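PDB 3HVA: protein FimX from Pseudomonas aeruginosa PAO1, which acts as a cyclic di-GMP receptor built from GGDEF and EAL domains, the present chain being the GGDEF domain, and may have phosphodiesterase activity. Local coordinates for residues A[51-56]-A[132-137]; A[71-76]-A[120-125]. All blocks are in the same frame, centred on the assembly; numbering follows the deposited sequence.

Both contacts lie in the GGDEF domain, with their centres about 11 Å apart, and both use helix 55-82. Interaction 1 is sheet-building: strand 45-52 meets strand 135-142 in the central sheet, held mainly by backbone hydrogen bonds between residues that are largely buried. Interaction 2 is nested inside the loop that interaction 1 closes. It lies farther from the centre of the chain, where the helix receives the short hairpin strand 124-126, and it depends on side chains: a glutamine amide bonded to the carbonyl of Glu125, an aromatic ring and a leucine. The two meet in one apolar patch, where Leu74 touches Leu52 and Leu135, and Phe124 touches Ala133.

Interaction 1: residues A[51-56]-A[132-137]; sequences HLNGYP and QATLSI
His51 N gives the shortest firm bond here, 2.8 Å and nearly straight (174°) to Ser136 O, while Ser136 N answers to His51 O at 3.0 Å. Together they make an antiparallel hydrogen-bonded pair that joins strands 45-52 and 135-142 of the central sheet. Leu52 and Leu135 follow as the non-hydrogen-bonded pair, and Leu135 CA rests 3.3 Å from His51 O. Where strand 45-52 ends, Asn53 N reaches Thr134 O at 2.9 Å, within the type II turn from Leu52 to Tyr55 that leads into helix 55-82.

The two faces differ in character. His51 and Ser136 share one, with His51 CB 3.9 Å from Ser136 CB under helix 149-164. From that helix Asp161 holds the imidazole NE2 of His51. Asn53 comes obliquely across Thr134, its amide lying by the hydroxyls of Thr134 and Ser136. On the other face, Leu52 has CG anti to its backbone N (chi1 164°), which carries CD1 to within 3.7 Å of Ala133 CB and 4.2 Å of Leu135 CD2. The chemistry implies a pairing fixed by main-chain bonds, with polar side chains toward helix 149-164 and leucines toward helices 55-82 and 105-120.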
loop_
_atom_site.group_PDB
_atom_site.type_symbol
_atom_site.label_atom_id
_atom_site.label_comp_id
_atom_site.label_asym_id
_atom_site.label_seq_id
_atom_site.Cartn_x
_atom_site.Cartn_y
_atom_site.Cartn_z
ATOM N N HIS A 51 4.574 -1.346 -3.087
ATOM C CA HIS A 51 4.897 -2.161 -4.250
ATOM C C HIS A 51 4.864 -3.634 -3.872
ATOM O O HIS A 51 5.356 -4.015 -2.810
ATOM C CB HIS A 51 6.308 -1.847 -4.758
ATOM C CG HIS A 51 6.417 -0.569 -5.530
ATOM N ND1 HIS A 51 5.616 -0.280 -6.613
ATOM C CD2 HIS A 51 7.261 0.481 -5.394
ATOM C CE1 HIS A 51 5.949 0.902 -7.101
ATOM N NE2 HIS A 51 6.944 1.384 -6.379
ATOM N N LEU A 52 4.291 -4.466 -4.734
ATOM C CA LEU A 52 4.545 -5.896 -4.637
ATOM C C LEU A 52 5.857 -6.148 -5.361
ATOM O O LEU A 52 5.962 -5.903 -6.562
ATOM C CB LEU A 52 3.430 -6.721 -5.277
ATOM C CG LEU A 52 3.834 -8.178 -5.530
ATOM C CD1 LEU A 52 4.332 -8.827 -4.246
ATOM C CD2 LEU A 52 2.693 -8.983 -6.132
ATOM N N ASN A 53 6.860 -6.618 -4.630
ATOM C CA ASN A 53 8.173 -6.853 -5.218
ATOM C C ASN A 53 8.170 -8.010 -6.211
ATOM O O ASN A 53 7.509 -9.024 -5.994
ATOM C CB ASN A 53 9.218 -7.092 -4.125
ATOM C CG ASN A 53 9.637 -5.813 -3.428
ATOM O OD1 ASN A 53 9.977 -5.815 -2.246
ATOM N ND2 ASN A 53 9.613 -4.707 -4.163
ATOM N N GLY A 54 8.911 -7.845 -7.302
ATOM C CA GLY A 54 9.053 -8.881 -8.307
ATOM C C GLY A 54 7.761 -9.273 -8.998
ATOM O O GLY A 54 7.599 -10.420 -9.414
ATOM N N TYR A 55 6.841 -8.321 -9.123
ATOM C CA TYR A 55 5.559 -8.574 -9.778
ATOM C C TYR A 55 5.707 -9.155 -11.186
ATOM O O TYR A 55 5.013 -10.110 -11.534
ATOM C CB TYR A 55 4.702 -7.303 -9.810
ATOM C CG TYR A 55 3.519 -7.383 -10.752
ATOM C CD1 TYR A 55 2.542 -8.357 -10.592
ATOM C CD2 TYR A 55 3.374 -6.476 -11.794
ATOM C CE1 TYR A 55 1.458 -8.433 -11.451
ATOM C CE2 TYR A 55 2.292 -6.542 -12.656
ATOM C CZ TYR A 55 1.337 -7.522 -12.480
ATOM O OH TYR A 55 0.260 -7.593 -13.334
ATOM N N PRO A 56 6.607 -8.580 -12.002
ATOM C CA PRO A 56 6.793 -9.077 -13.370
ATOM C C PRO A 56 7.072 -10.575 -13.423
ATOM O O PRO A 56 6.515 -11.276 -14.266
ATOM C CB PRO A 56 8.018 -8.299 -13.856
ATOM C CG PRO A 56 7.976 -7.031 -13.085
ATOM C CD PRO A 56 7.438 -7.393 -11.732
ATOM N N GLN A 132 6.303 -16.987 -2.863
ATOM C CA GLN A 132 6.729 -16.113 -1.777
ATOM C C GLN A 132 6.884 -14.701 -2.332
ATOM O O GLN A 132 7.083 -14.524 -3.534
ATOM C CB GLN A 132 8.050 -16.627 -1.193
ATOM C CG GLN A 132 8.669 -15.768 -0.099
ATOM C CD GLN A 132 9.763 -14.852 -0.615
ATOM O OE1 GLN A 132 10.482 -14.227 0.165
ATOM N NE2 GLN A 132 9.898 -14.774 -1.934
ATOM N N ALA A 133 6.777 -13.695 -1.470
ATOM C CA ALA A 133 6.867 -12.311 -1.923
ATOM C C ALA A 133 7.236 -11.344 -0.806
ATOM O O ALA A 133 6.928 -11.573 0.364
ATOM C CB ALA A 133 5.561 -11.879 -2.586
ATOM N N THR A 134 7.903 -10.260 -1.187
ATOM C CA THR A 134 8.232 -9.189 -0.262
ATOM C C THR A 134 7.636 -7.895 -0.799
ATOM O O THR A 134 7.283 -7.813 -1.975
ATOM C CB THR A 134 9.752 -9.020 -0.115
ATOM O OG1 THR A 134 10.272 -8.357 -1.272
ATOM C CG2 THR A 134 10.430 -10.375 0.044
ATOM N N LEU A 135 7.524 -6.887 0.058
ATOM C CA LEU A 135 6.956 -5.609 -0.351
ATOM C C LEU A 135 7.986 -4.492 -0.269
ATOM O O LEU A 135 8.946 -4.571 0.496
ATOM C CB LEU A 135 5.753 -5.253 0.525
ATOM C CG LEU A 135 4.706 -6.348 0.722
ATOM C CD1 LEU A 135 3.615 -5.869 1.658
ATOM C CD2 LEU A 135 4.117 -6.769 -0.610
ATOM N N SER A 136 7.781 -3.455 -1.072
ATOM C CA SER A 136 8.569 -2.234 -0.968
ATOM C C SER A 136 7.631 -1.088 -0.620
ATOM O O SER A 136 6.749 -0.736 -1.403
ATOM C CB SER A 136 9.306 -1.944 -2.275
ATOM O OG SER A 136 10.403 -2.824 -2.441
ATOM N N ILE A 137 7.817 -0.515 0.563
ATOM C CA ILE A 137 6.889 0.484 1.070
ATOM C C ILE A 137 7.491 1.881 1.124
ATOM O O ILE A 137 8.473 2.123 1.825
ATOM C CB ILE A 137 6.372 0.108 2.470
ATOM C CG1 ILE A 137 5.718 -1.276 2.438
ATOM C CG2 ILE A 137 5.393 1.154 2.974
ATOM C CD1 ILE A 137 5.169 -1.724 3.771
#

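Interaction 2: residues A[71-76]-A[120-125]; sequences LGQLAG and ENHLFE
Gln73, on helix 55-82, and Phe124, on the short hairpin strand 124-126, bury the most surface in this contact, with Glu125 adding a backbone carbonyl. Gln73 stretches out from the helix with CD anti to CA (chi2 180°), an extended chain that takes the amide past the ring to the strand, and its side chain runs past that of Phe124 in the opposite direction. The aliphatic root comes first: Gln73 CB lies in the plane of the phenyl ring, 3.8 Å from both Phe124 CD2 and Phe124 CE2. Farther out, the amide is turned 41° from the ring plane and its two ends do different work. Gln73 OE1 sits at the ring edge, 3.0 Å from Phe124 CD2, where it faces the C-H of CD2, near the ring plane, and not the pi face. Gln73 NE2 gives a somewhat bent hydrogen bond of 3.1 Å to Glu125 O. The acceptor lies in the amide plane, but the donor stands 42° above the carbonyl plane and so does not point at a lone pair.

The rest of the phenyl ring is held by apolar or flat neighbours. Leu74, one residue on in the helix, brings CD1 to Phe124 CZ at 4.0 Å. One face of the ring receives the edge of the His122 imidazole, and Leu70 and Ala133 also touch Phe124. Backbone bonding between Phe124 and Ala131 ties this strand to its hairpin partner, while Leu74 continues inward to Phe96 of the central sheet.

The contact thus grades from apolar to polar: leucine and phenyl on the inner side, glutamine amide and backbone carbonyl on the outer. The amide oxygen on the ring's C-H edge and the N-H on Glu125 O are consistent with one preferred setting of the Gln73 amide.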
loop_
_atom_site.group_PDB
_atom_site.type_symbol
_atom_site.label_atom_id
_atom_site.label_comp_id
_atom_site.label_asym_id
_atom_site.label_seq_id
_atom_site.Cartn_x
_atom_site.Cartn_y
_atom_site.Cartn_z
ATOM N N LEU A 71 -2.950 -11.363 -5.095
ATOM C CA LEU A 71 -3.400 -10.031 -4.700
ATOM C C LEU A 71 -4.528 -10.099 -3.673
ATOM O O LEU A 71 -4.533 -9.351 -2.698
ATOM C CB LEU A 71 -3.833 -9.221 -5.927
ATOM C CG LEU A 71 -2.710 -8.743 -6.849
ATOM C CD1 LEU A 71 -3.284 -7.931 -7.992
ATOM C CD2 LEU A 71 -1.682 -7.926 -6.081
ATOM N N GLY A 72 -5.474 -11.005 -3.893
ATOM C CA GLY A 72 -6.574 -11.186 -2.964
ATOM C C GLY A 72 -6.092 -11.590 -1.583
ATOM O O GLY A 72 -6.610 -11.125 -0.569
ATOM N N GLN A 73 -5.095 -12.469 -1.552
ATOM C CA GLN A 73 -4.487 -12.900 -0.302
ATOM C C GLN A 73 -3.698 -11.754 0.318
ATOM O O GLN A 73 -3.780 -11.503 1.519
ATOM C CB GLN A 73 -3.560 -14.093 -0.542
ATOM C CG GLN A 73 -4.269 -15.373 -0.954
ATOM C CD GLN A 73 -3.304 -16.522 -1.185
ATOM O OE1 GLN A 73 -2.305 -16.660 -0.477
ATOM N NE2 GLN A 73 -3.600 -17.353 -2.176
ATOM N N LEU A 74 -2.933 -11.062 -0.520
ATOM C CA LEU A 74 -2.087 -9.960 -0.078
ATOM C C LEU A 74 -2.922 -8.866 0.580
ATOM O O LEU A 74 -2.525 -8.292 1.594
ATOM C CB LEU A 74 -1.310 -9.395 -1.268
ATOM C CG LEU A 74 -0.055 -8.557 -1.016
ATOM C CD1 LEU A 74 0.859 -9.236 -0.006
ATOM C CD2 LEU A 74 0.676 -8.298 -2.330
ATOM N N ALA A 75 -4.083 -8.586 -0.002
ATOM C CA ALA A 75 -4.989 -7.579 0.535
ATOM C C ALA A 75 -5.586 -8.032 1.860
ATOM O O ALA A 75 -5.736 -7.239 2.789
ATOM C CB ALA A 75 -6.092 -7.281 -0.455
ATOM N N GLY A 76 -5.938 -9.312 1.934
ATOM C CA GLY A 76 -6.511 -9.876 3.141
ATOM C C GLY A 76 -5.554 -9.819 4.315
ATOM O O GLY A 76 -5.978 -9.758 5.470
ATOM N N GLU A 120 6.609 -11.163 3.965
ATOM C CA GLU A 120 7.894 -11.808 3.699
ATOM C C GLU A 120 7.927 -13.251 4.190
ATOM O O GLU A 120 8.565 -14.110 3.581
ATOM C CB GLU A 120 9.045 -11.017 4.330
ATOM C CG GLU A 120 10.304 -11.852 4.537
ATOM C CD GLU A 120 11.501 -11.036 4.986
ATOM O OE1 GLU A 120 11.981 -10.196 4.196
ATOM O OE2 GLU A 120 11.973 -11.249 6.122
ATOM N N ASN A 121 7.238 -13.511 5.296
ATOM C CA ASN A 121 7.215 -14.844 5.884
ATOM C C ASN A 121 5.941 -15.613 5.549
ATOM O O ASN A 121 5.620 -16.605 6.204
ATOM C CB ASN A 121 7.390 -14.761 7.403
ATOM C CG ASN A 121 8.730 -14.175 7.805
ATOM O OD1 ASN A 121 9.783 -14.740 7.508
ATOM N ND2 ASN A 121 8.696 -13.041 8.492
ATOM N N HIS A 122 5.219 -15.159 4.530
ATOM C CA HIS A 122 3.980 -15.820 4.143
ATOM C C HIS A 122 4.109 -16.611 2.846
ATOM O O HIS A 122 4.599 -16.102 1.839
ATOM C CB HIS A 122 2.830 -14.817 4.028
ATOM C CG HIS A 122 1.491 -15.461 3.832
ATOM N ND1 HIS A 122 0.988 -15.770 2.587
ATOM C CD2 HIS A 122 0.561 -15.864 4.727
ATOM C CE1 HIS A 122 -0.199 -16.331 2.724
ATOM N NE2 HIS A 122 -0.484 -16.402 4.011
ATOM N N LEU A 123 3.657 -17.860 2.884
ATOM C CA LEU A 123 3.636 -18.708 1.703
ATOM C C LEU A 123 2.269 -18.612 1.035
ATOM O O LEU A 123 1.241 -18.842 1.670
ATOM C CB LEU A 123 3.936 -20.157 2.083
ATOM C CG LEU A 123 4.366 -21.076 0.940
ATOM C CD1 LEU A 123 5.711 -20.624 0.402
ATOM C CD2 LEU A 123 4.429 -22.526 1.396
ATOM N N PHE A 124 2.264 -18.265 -0.247
ATOM C CA PHE A 124 1.021 -18.131 -0.997
ATOM C C PHE A 124 0.716 -19.398 -1.788
ATOM O O PHE A 124 1.587 -19.936 -2.471
ATOM C CB PHE A 124 1.095 -16.933 -1.948
ATOM C CG PHE A 124 1.234 -15.608 -1.251
ATOM C CD1 PHE A 124 2.477 -15.013 -1.104
ATOM C CD2 PHE A 124 0.123 -14.955 -0.746
ATOM C CE1 PHE A 124 2.608 -13.795 -0.465
ATOM C CE2 PHE A 124 0.247 -13.736 -0.106
ATOM C CZ PHE A 124 1.491 -13.154 0.034
ATOM N N GLU A 125 -0.521 -19.878 -1.692
ATOM C CA GLU A 125 -0.957 -21.008 -2.503
ATOM C C GLU A 125 -1.681 -20.487 -3.736
ATOM O O GLU A 125 -2.773 -19.931 -3.630
ATOM C CB GLU A 125 -1.911 -21.917 -1.731
ATOM C CG GLU A 125 -2.044 -21.627 -0.253
ATOM C CD GLU A 125 -3.407 -22.032 0.273
ATOM O OE1 GLU A 125 -4.415 -21.461 -0.195
ATOM O OE2 GLU A 125 -3.475 -22.922 1.147
#